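Local coordinates for GTPase-activating protein skywalker (Drosophila melanogaster, PDB 6R82) that acts as a GTPase-activating protein for Rab35 in synaptic vesicle protein recycling, here represented by its TLDc domain alone, at residues Val68-Glu79 / Phe93-Tyr104; Gly122-Ala130 / Asp158-Pro166. All coordinates share one frame; numbering follows the deposited sequence.

Contact 1: Val68-Glu79 / Phe93-Tyr104; sequences VFGAYCSSRWFE and FGTGETFLFSLY
V68 opens an antiparallel strand pairing with a classic beta bulge: its carbonyl O accepts both L103 N (2.7 Å) and Y104 N (3.1 Å), while its CG1, anti to the backbone N (chi1 166°), lies against L103 CB. The Y104 ring, less well ordered, is modelled with its edge toward V68 CB. At G70, hydrogen-bonded in both directions with F101, the F101 ring lies over the glycine backbone, G70 CA 3.9 Å from the ring centroid and 27° off its normal, a CH-pi contact. Replacing F101 with an alanine would probably uncover this backbone and leave a gap beside L58. Y72 repeats the theme, its CB 3.6 Å from the F99 centroid, over the face; the two rings are nearly parallel (19°) but so far offset that they hardly overlap. Y72 OH reaches a water that donates to E97 OE1, whose carboxylate also pairs with R25. Beyond the strand, S74 OG accepts T95 N at 2.9 Å in a fairly straight bond, and T98 OG1 accepts S74 N. The F93 ring then packs under the 3-10 turn, E79 O over one face and W77 CE3 at its edge, 3.8 Å from F93 CZ. Within the TLDc sheet, strand 68-73 lies between strands 57-63 and 99-104; A71 and L100 meet I138 of strand 135-138, whereas W77 turns its ring edge-to-face with F47 of helix 44-51.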
# COMPACT_ATOMS: atom_id res chain seq x y z
N VAL A 68 -10.61 6.18 4.04
CA VAL A 68 -10.14 5.39 2.91
C VAL A 68 -8.79 5.93 2.49
O VAL A 68 -8.66 7.11 2.17
CB VAL A 68 -11.13 5.42 1.73
CG1 VAL A 68 -10.46 4.88 0.47
CG2 VAL A 68 -12.36 4.60 2.06
N PHE A 69 -7.77 5.06 2.50
CA PHE A 69 -6.42 5.44 2.13
C PHE A 69 -5.66 4.16 1.75
O PHE A 69 -6.20 3.05 1.82
CB PHE A 69 -5.73 6.21 3.26
CG PHE A 69 -5.72 5.48 4.58
CD1 PHE A 69 -6.77 5.61 5.47
CD2 PHE A 69 -4.65 4.66 4.92
CE1 PHE A 69 -6.76 4.94 6.68
CE2 PHE A 69 -4.63 3.99 6.13
CZ PHE A 69 -5.69 4.13 7.01
N GLY A 70 -4.41 4.33 1.33
CA GLY A 70 -3.65 3.18 0.87
C GLY A 70 -2.33 3.60 0.26
O GLY A 70 -1.80 4.67 0.55
N ALA A 71 -1.80 2.72 -0.59
CA ALA A 71 -0.50 2.99 -1.20
C ALA A 71 -0.34 2.23 -2.51
O ALA A 71 -0.79 1.09 -2.64
CB ALA A 71 0.65 2.61 -0.27
N TYR A 72 0.32 2.87 -3.46
CA TYR A 72 0.86 2.19 -4.63
C TYR A 72 2.24 1.66 -4.25
O TYR A 72 3.11 2.43 -3.84
CB TYR A 72 0.92 3.17 -5.81
CG TYR A 72 1.60 2.64 -7.06
CD1 TYR A 72 0.91 1.82 -7.95
CD2 TYR A 72 2.91 2.95 -7.34
CE1 TYR A 72 1.53 1.33 -9.09
CE2 TYR A 72 3.54 2.46 -8.49
CZ TYR A 72 2.83 1.65 -9.35
OH TYR A 72 3.45 1.17 -10.48
N CYS A 73 2.43 0.34 -4.38
CA CYS A 73 3.68 -0.31 -3.99
C CYS A 73 4.44 -0.76 -5.22
O CYS A 73 3.94 -1.56 -6.01
CB CYS A 73 3.39 -1.50 -3.08
SG CYS A 73 2.39 -1.04 -1.63
N SER A 74 5.69 -0.31 -5.34
CA SER A 74 6.46 -0.57 -6.56
C SER A 74 6.93 -2.02 -6.69
O SER A 74 7.14 -2.48 -7.82
CB SER A 74 7.67 0.36 -6.60
OG SER A 74 8.47 0.14 -5.45
N SER A 75 7.11 -2.77 -5.60
CA SER A 75 7.88 -4.01 -5.65
C SER A 75 7.11 -5.17 -5.05
O SER A 75 6.19 -4.98 -4.25
CB SER A 75 9.22 -3.85 -4.92
OG SER A 75 9.84 -2.64 -5.30
N ARG A 76 7.50 -6.39 -5.43
CA ARG A 76 6.79 -7.55 -4.90
C ARG A 76 7.07 -7.73 -3.41
O ARG A 76 8.18 -7.48 -2.93
CB ARG A 76 7.15 -8.82 -5.68
CG ARG A 76 8.52 -8.93 -6.13
CD ARG A 76 8.73 -10.04 -7.14
NE ARG A 76 10.16 -10.05 -7.32
CZ ARG A 76 10.98 -11.04 -7.00
NH1 ARG A 76 10.50 -12.18 -6.51
NH2 ARG A 76 12.28 -10.88 -7.20
N TRP A 77 6.03 -8.10 -2.67
CA TRP A 77 6.22 -8.33 -1.25
C TRP A 77 7.14 -9.51 -0.99
O TRP A 77 7.70 -9.61 0.09
CB TRP A 77 4.86 -8.51 -0.56
CG TRP A 77 4.07 -7.21 -0.44
CD1 TRP A 77 3.00 -6.84 -1.21
CD2 TRP A 77 4.28 -6.14 0.49
NE1 TRP A 77 2.55 -5.60 -0.82
CE2 TRP A 77 3.32 -5.15 0.22
CE3 TRP A 77 5.21 -5.93 1.52
CZ2 TRP A 77 3.23 -3.96 0.96
CZ3 TRP A 77 5.14 -4.73 2.24
CH2 TRP A 77 4.15 -3.76 1.96
N PHE A 78 7.31 -10.39 -1.99
CA PHE A 78 8.30 -11.46 -1.91
C PHE A 78 9.67 -10.94 -1.51
O PHE A 78 10.44 -11.66 -0.87
CB PHE A 78 8.39 -12.17 -3.26
CG PHE A 78 9.33 -13.36 -3.28
CD1 PHE A 78 8.86 -14.63 -2.94
CD2 PHE A 78 10.65 -13.23 -3.69
CE1 PHE A 78 9.70 -15.74 -2.98
CE2 PHE A 78 11.51 -14.33 -3.74
CZ PHE A 78 11.03 -15.59 -3.39
N GLU A 79 10.00 -9.71 -1.89
CA GLU A 79 11.33 -9.17 -1.61
C GLU A 79 11.53 -8.77 -0.15
O GLU A 79 12.63 -8.32 0.20
CB GLU A 79 11.61 -7.97 -2.53
CG GLU A 79 11.82 -8.41 -4.00
CD GLU A 79 12.11 -7.25 -4.96
OE1 GLU A 79 12.29 -6.10 -4.50
OE2 GLU A 79 12.16 -7.49 -6.19
N PHE A 93 12.51 -2.13 1.56
CA PHE A 93 12.79 -2.36 0.15
C PHE A 93 11.82 -1.53 -0.69
O PHE A 93 10.92 -0.88 -0.16
CB PHE A 93 12.71 -3.86 -0.19
CG PHE A 93 11.33 -4.46 0.01
CD1 PHE A 93 10.87 -4.78 1.28
CD2 PHE A 93 10.50 -4.70 -1.08
CE1 PHE A 93 9.61 -5.34 1.48
CE2 PHE A 93 9.24 -5.25 -0.90
CZ PHE A 93 8.79 -5.57 0.38
N GLY A 94 12.02 -1.54 -2.01
CA GLY A 94 11.14 -0.84 -2.94
C GLY A 94 11.86 0.30 -3.66
O GLY A 94 13.04 0.55 -3.47
N THR A 95 11.10 0.97 -4.53
CA THR A 95 11.63 2.09 -5.30
C THR A 95 10.81 3.35 -5.05
O THR A 95 9.72 3.32 -4.48
CB THR A 95 11.65 1.81 -6.81
OG1 THR A 95 10.33 2.03 -7.33
CG2 THR A 95 12.10 0.41 -7.11
N GLY A 96 11.36 4.47 -5.54
CA GLY A 96 10.76 5.78 -5.43
C GLY A 96 9.48 6.00 -6.21
O GLY A 96 8.92 7.10 -6.12
N GLU A 97 9.00 5.01 -6.97
CA GLU A 97 7.67 5.09 -7.57
C GLU A 97 6.57 4.80 -6.56
O GLU A 97 5.40 5.13 -6.82
CB GLU A 97 7.56 4.12 -8.76
CG GLU A 97 8.33 4.58 -10.02
CD GLU A 97 7.92 3.82 -11.30
OE1 GLU A 97 8.12 2.58 -11.36
OE2 GLU A 97 7.39 4.45 -12.25
N THR A 98 6.91 4.19 -5.43
CA THR A 98 5.94 3.96 -4.35
C THR A 98 5.39 5.30 -3.86
O THR A 98 6.13 6.27 -3.73
CB THR A 98 6.63 3.22 -3.19
OG1 THR A 98 7.11 1.94 -3.64
CG2 THR A 98 5.69 3.05 -2.01
N PHE A 99 4.08 5.35 -3.60
CA PHE A 99 3.51 6.58 -3.05
C PHE A 99 2.31 6.24 -2.19
O PHE A 99 1.68 5.19 -2.37
CB PHE A 99 3.11 7.60 -4.15
CG PHE A 99 1.96 7.15 -5.06
CD1 PHE A 99 0.63 7.33 -4.69
CD2 PHE A 99 2.23 6.60 -6.31
CE1 PHE A 99 -0.41 6.95 -5.53
CE2 PHE A 99 1.19 6.22 -7.16
CZ PHE A 99 -0.13 6.39 -6.77
N LEU A 100 2.01 7.13 -1.25
CA LEU A 100 0.81 7.04 -0.42
C LEU A 100 -0.31 7.90 -1.00
O LEU A 100 -0.07 8.89 -1.70
CB LEU A 100 1.08 7.51 1.00
CG LEU A 100 2.28 6.99 1.78
CD1 LEU A 100 2.57 7.97 2.91
CD2 LEU A 100 1.96 5.60 2.30
N PHE A 101 -1.53 7.54 -0.66
CA PHE A 101 -2.69 8.34 -1.01
C PHE A 101 -3.71 8.24 0.11
O PHE A 101 -3.68 7.30 0.91
CB PHE A 101 -3.31 7.91 -2.35
CG PHE A 101 -3.93 6.54 -2.31
CD1 PHE A 101 -5.24 6.36 -1.90
CD2 PHE A 101 -3.19 5.42 -2.67
CE1 PHE A 101 -5.81 5.10 -1.86
CE2 PHE A 101 -3.75 4.16 -2.63
CZ PHE A 101 -5.07 3.99 -2.22
N SER A 102 -4.62 9.21 0.14
CA SER A 102 -5.85 9.12 0.91
C SER A 102 -7.00 9.57 0.03
O SER A 102 -6.85 10.48 -0.78
CB SER A 102 -5.80 9.97 2.20
OG SER A 102 -5.26 11.26 1.95
N LEU A 103 -8.15 8.92 0.20
CA LEU A 103 -9.37 9.31 -0.50
C LEU A 103 -10.41 9.97 0.40
O LEU A 103 -11.11 10.87 -0.06
CB LEU A 103 -9.99 8.10 -1.21
CG LEU A 103 -9.19 7.51 -2.37
CD1 LEU A 103 -10.00 6.49 -3.16
CD2 LEU A 103 -8.69 8.62 -3.29
N TYR A 104 -10.50 9.55 1.66
CA TYR A 104 -11.40 10.12 2.66
C TYR A 104 -10.70 10.08 4.02
O TYR A 104 -9.94 9.14 4.29
CB TYR A 104 -12.74 9.36 2.74
CG TYR A 104 -13.48 9.30 1.43
CD1 TYR A 104 -13.43 8.16 0.63
CD2 TYR A 104 -14.24 10.38 0.97
CE1 TYR A 104 -14.11 8.09 -0.59
CE2 TYR A 104 -14.92 10.33 -0.24
CZ TYR A 104 -14.85 9.18 -1.02
OH TYR A 104 -15.52 9.11 -2.22
O HOH W 1 6.07 1.06 -10.20

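Contact 2: Gly122-Ala130 / Asp158-Pro166; sequences GHSSELFMA and DSCKTFNNP
T162 OG1 accepts the backbone N-H of L127 at 2.8 Å, with an N-H...O angle of 161°. The same hydroxyl is hydrogen-bonded to G140 O, so one side-chain oxygen joins two backbone segments. Its chi1 of -68° sets OG1 beside its own backbone N and CG2 anti to that N, toward F128. Nearer the surface, K161 bends at chi3 and chi4 to bring NZ to S124 OG; the modelled separation is too short to be trusted in detail, so the pairing is best read as approximate. S125 OG folds back within its own segment to G122 O (2.9 Å), which S125 N reaches from the same face of the carbonyl. In the TLDc domain a short 3-10 turn and the chain leading into strand 129-131 here meet an irregular segment, 158-166, part of the long connection between strands 154-156 and 173-185. Further inward the contact turns apolar. T162 CG2 lies 3.5 Å from F128 CE1 and also sits over the centre of the F163 ring, its own neighbour in sequence. F163 CZ comes to the edge of the F128 ring, 3.8 Å from F128 CD1, the two side chains crossing at about a right angle. W112 meets F128 edge-to-face and bonds through NE1 to S125 O, while F163 rests on L100.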
# COMPACT_ATOMS: atom_id res chain seq x y z
N GLY A 122 19.00 11.84 2.62
CA GLY A 122 19.57 10.77 3.42
C GLY A 122 18.84 9.44 3.31
O GLY A 122 17.77 9.33 2.71
N HIS A 123 19.45 8.41 3.93
CA HIS A 123 18.92 7.05 3.88
C HIS A 123 17.51 6.98 4.46
O HIS A 123 16.67 6.20 3.99
CB HIS A 123 19.83 6.09 4.65
CG HIS A 123 20.89 5.44 3.80
ND1 HIS A 123 21.52 6.10 2.76
CD2 HIS A 123 21.42 4.20 3.85
CE1 HIS A 123 22.40 5.28 2.21
NE2 HIS A 123 22.36 4.13 2.84
N SER A 124 17.24 7.78 5.49
CA SER A 124 15.98 7.72 6.22
C SER A 124 14.82 8.37 5.47
O SER A 124 13.69 8.32 5.96
CB SER A 124 16.13 8.39 7.58
OG SER A 124 16.02 9.80 7.43
N SER A 125 15.06 9.00 4.33
CA SER A 125 13.96 9.48 3.50
C SER A 125 13.71 8.57 2.29
O SER A 125 13.01 8.98 1.36
CB SER A 125 14.23 10.92 3.04
OG SER A 125 15.44 11.02 2.31
N GLU A 126 14.25 7.35 2.31
CA GLU A 126 14.15 6.38 1.22
C GLU A 126 13.67 5.03 1.71
O GLU A 126 14.19 3.99 1.29
CB GLU A 126 15.49 6.22 0.51
CG GLU A 126 15.93 7.40 -0.32
CD GLU A 126 17.25 7.15 -1.01
OE1 GLU A 126 17.29 7.16 -2.26
OE2 GLU A 126 18.26 6.94 -0.30
N LEU A 127 12.67 5.01 2.59
CA LEU A 127 12.21 3.80 3.27
C LEU A 127 10.77 3.54 2.85
O LEU A 127 9.84 4.15 3.37
CB LEU A 127 12.31 3.95 4.79
CG LEU A 127 13.66 4.30 5.41
CD1 LEU A 127 13.55 4.39 6.94
CD2 LEU A 127 14.72 3.28 5.00
N PHE A 128 10.58 2.59 1.92
CA PHE A 128 9.30 2.45 1.22
C PHE A 128 8.42 1.34 1.79
O PHE A 128 7.31 1.61 2.24
CB PHE A 128 9.59 2.22 -0.27
CG PHE A 128 10.34 3.35 -0.91
CD1 PHE A 128 9.80 4.63 -0.92
CD2 PHE A 128 11.59 3.16 -1.45
CE1 PHE A 128 10.51 5.70 -1.47
CE2 PHE A 128 12.30 4.22 -2.02
CZ PHE A 128 11.74 5.49 -2.02
N MET A 129 8.89 0.09 1.78
CA MET A 129 8.09 -1.06 2.16
C MET A 129 8.90 -1.94 3.11
O MET A 129 10.11 -2.07 2.95
CB MET A 129 7.68 -1.92 0.93
CG MET A 129 6.98 -1.15 -0.22
SD MET A 129 6.98 -2.08 -1.79
CE MET A 129 5.90 -3.45 -1.37
N ALA A 130 8.21 -2.56 4.07
CA ALA A 130 8.82 -3.56 4.96
C ALA A 130 7.72 -4.51 5.43
O ALA A 130 6.57 -4.10 5.59
CB ALA A 130 9.53 -2.91 6.15
N ASP A 158 1.12 7.41 10.94
CA ASP A 158 1.95 8.45 11.51
C ASP A 158 2.58 9.22 10.36
O ASP A 158 2.55 8.77 9.21
CB ASP A 158 3.01 7.85 12.44
CG ASP A 158 3.70 8.88 13.34
OD1 ASP A 158 3.52 10.11 13.12
OD2 ASP A 158 4.44 8.46 14.26
N SER A 159 3.13 10.38 10.66
CA SER A 159 3.98 11.04 9.68
C SER A 159 5.29 10.28 9.54
O SER A 159 5.82 9.73 10.50
CB SER A 159 4.26 12.48 10.10
OG SER A 159 3.05 13.17 10.32
N CYS A 160 5.80 10.24 8.31
CA CYS A 160 7.09 9.63 8.04
C CYS A 160 7.89 10.56 7.13
O CYS A 160 7.33 11.39 6.42
CB CYS A 160 6.94 8.24 7.41
SG CYS A 160 6.63 8.26 5.61
N LYS A 161 9.22 10.40 7.18
CA LYS A 161 10.09 11.28 6.40
C LYS A 161 10.25 10.86 4.94
O LYS A 161 10.69 11.68 4.13
CB LYS A 161 11.48 11.34 7.04
CG LYS A 161 11.59 12.42 8.09
CD LYS A 161 12.96 12.44 8.74
CE LYS A 161 14.07 12.75 7.76
NZ LYS A 161 14.56 11.56 7.01
N THR A 162 9.95 9.62 4.60
CA THR A 162 10.04 9.24 3.19
C THR A 162 8.96 9.95 2.37
O THR A 162 9.22 10.35 1.23
CB THR A 162 9.96 7.71 3.06
OG1 THR A 162 11.14 7.13 3.63
CG2 THR A 162 9.87 7.29 1.59
N PHE A 163 7.78 10.17 2.94
CA PHE A 163 6.67 10.77 2.22
C PHE A 163 6.18 12.10 2.79
O PHE A 163 5.33 12.73 2.16
CB PHE A 163 5.50 9.78 2.16
CG PHE A 163 5.81 8.55 1.36
CD1 PHE A 163 6.10 8.66 0.00
CD2 PHE A 163 5.86 7.30 1.97
CE1 PHE A 163 6.41 7.53 -0.75
CE2 PHE A 163 6.16 6.17 1.22
CZ PHE A 163 6.43 6.28 -0.13
N ASN A 164 6.68 12.53 3.95
CA ASN A 164 6.32 13.81 4.57
C ASN A 164 4.81 14.01 4.63
O ASN A 164 4.28 15.07 4.31
CB ASN A 164 6.99 14.98 3.87
CG ASN A 164 7.11 16.20 4.77
OD1 ASN A 164 6.15 16.96 4.94
ND2 ASN A 164 8.28 16.39 5.37
N ASN A 165 4.11 12.97 5.04
CA ASN A 165 2.67 12.94 5.08
C ASN A 165 2.16 13.29 6.47
O ASN A 165 2.90 13.20 7.46
CB ASN A 165 2.17 11.54 4.71
CG ASN A 165 2.75 10.47 5.60
OD1 ASN A 165 3.96 10.25 5.58
ND2 ASN A 165 1.91 9.82 6.39
N PRO A 166 0.89 13.68 6.59
CA PRO A 166 0.24 13.67 7.89
C PRO A 166 -0.39 12.31 8.14
O PRO A 166 -0.53 11.51 7.21
CB PRO A 166 -0.84 14.75 7.74
CG PRO A 166 -1.25 14.61 6.31
CD PRO A 166 0.03 14.27 5.55

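How the contacts relate
The two contacts follow one another in sequence, without interleaving, and their centres lie about 12 Å apart. Contact 1 is the more central, about 4 Å from the centre of the chain against about 13 Å for contact 2. They touch directly: F93 N lies 2.8 Å from M129 O, probably as a hydrogen bond, which ties the chain at F93 to strand 129-131 at M129. Packing accompanies it, with F93 O 3.4 Å from F128 CB and S75 O 3.3 Å from M129 CE. On the 158-166 side, F163 CE1 approaches T98 O at 3.3 Å. Both contacts reach the same antiparallel TLDc sheet, to which strands 68-73, 99-104 and 129-131 all belong.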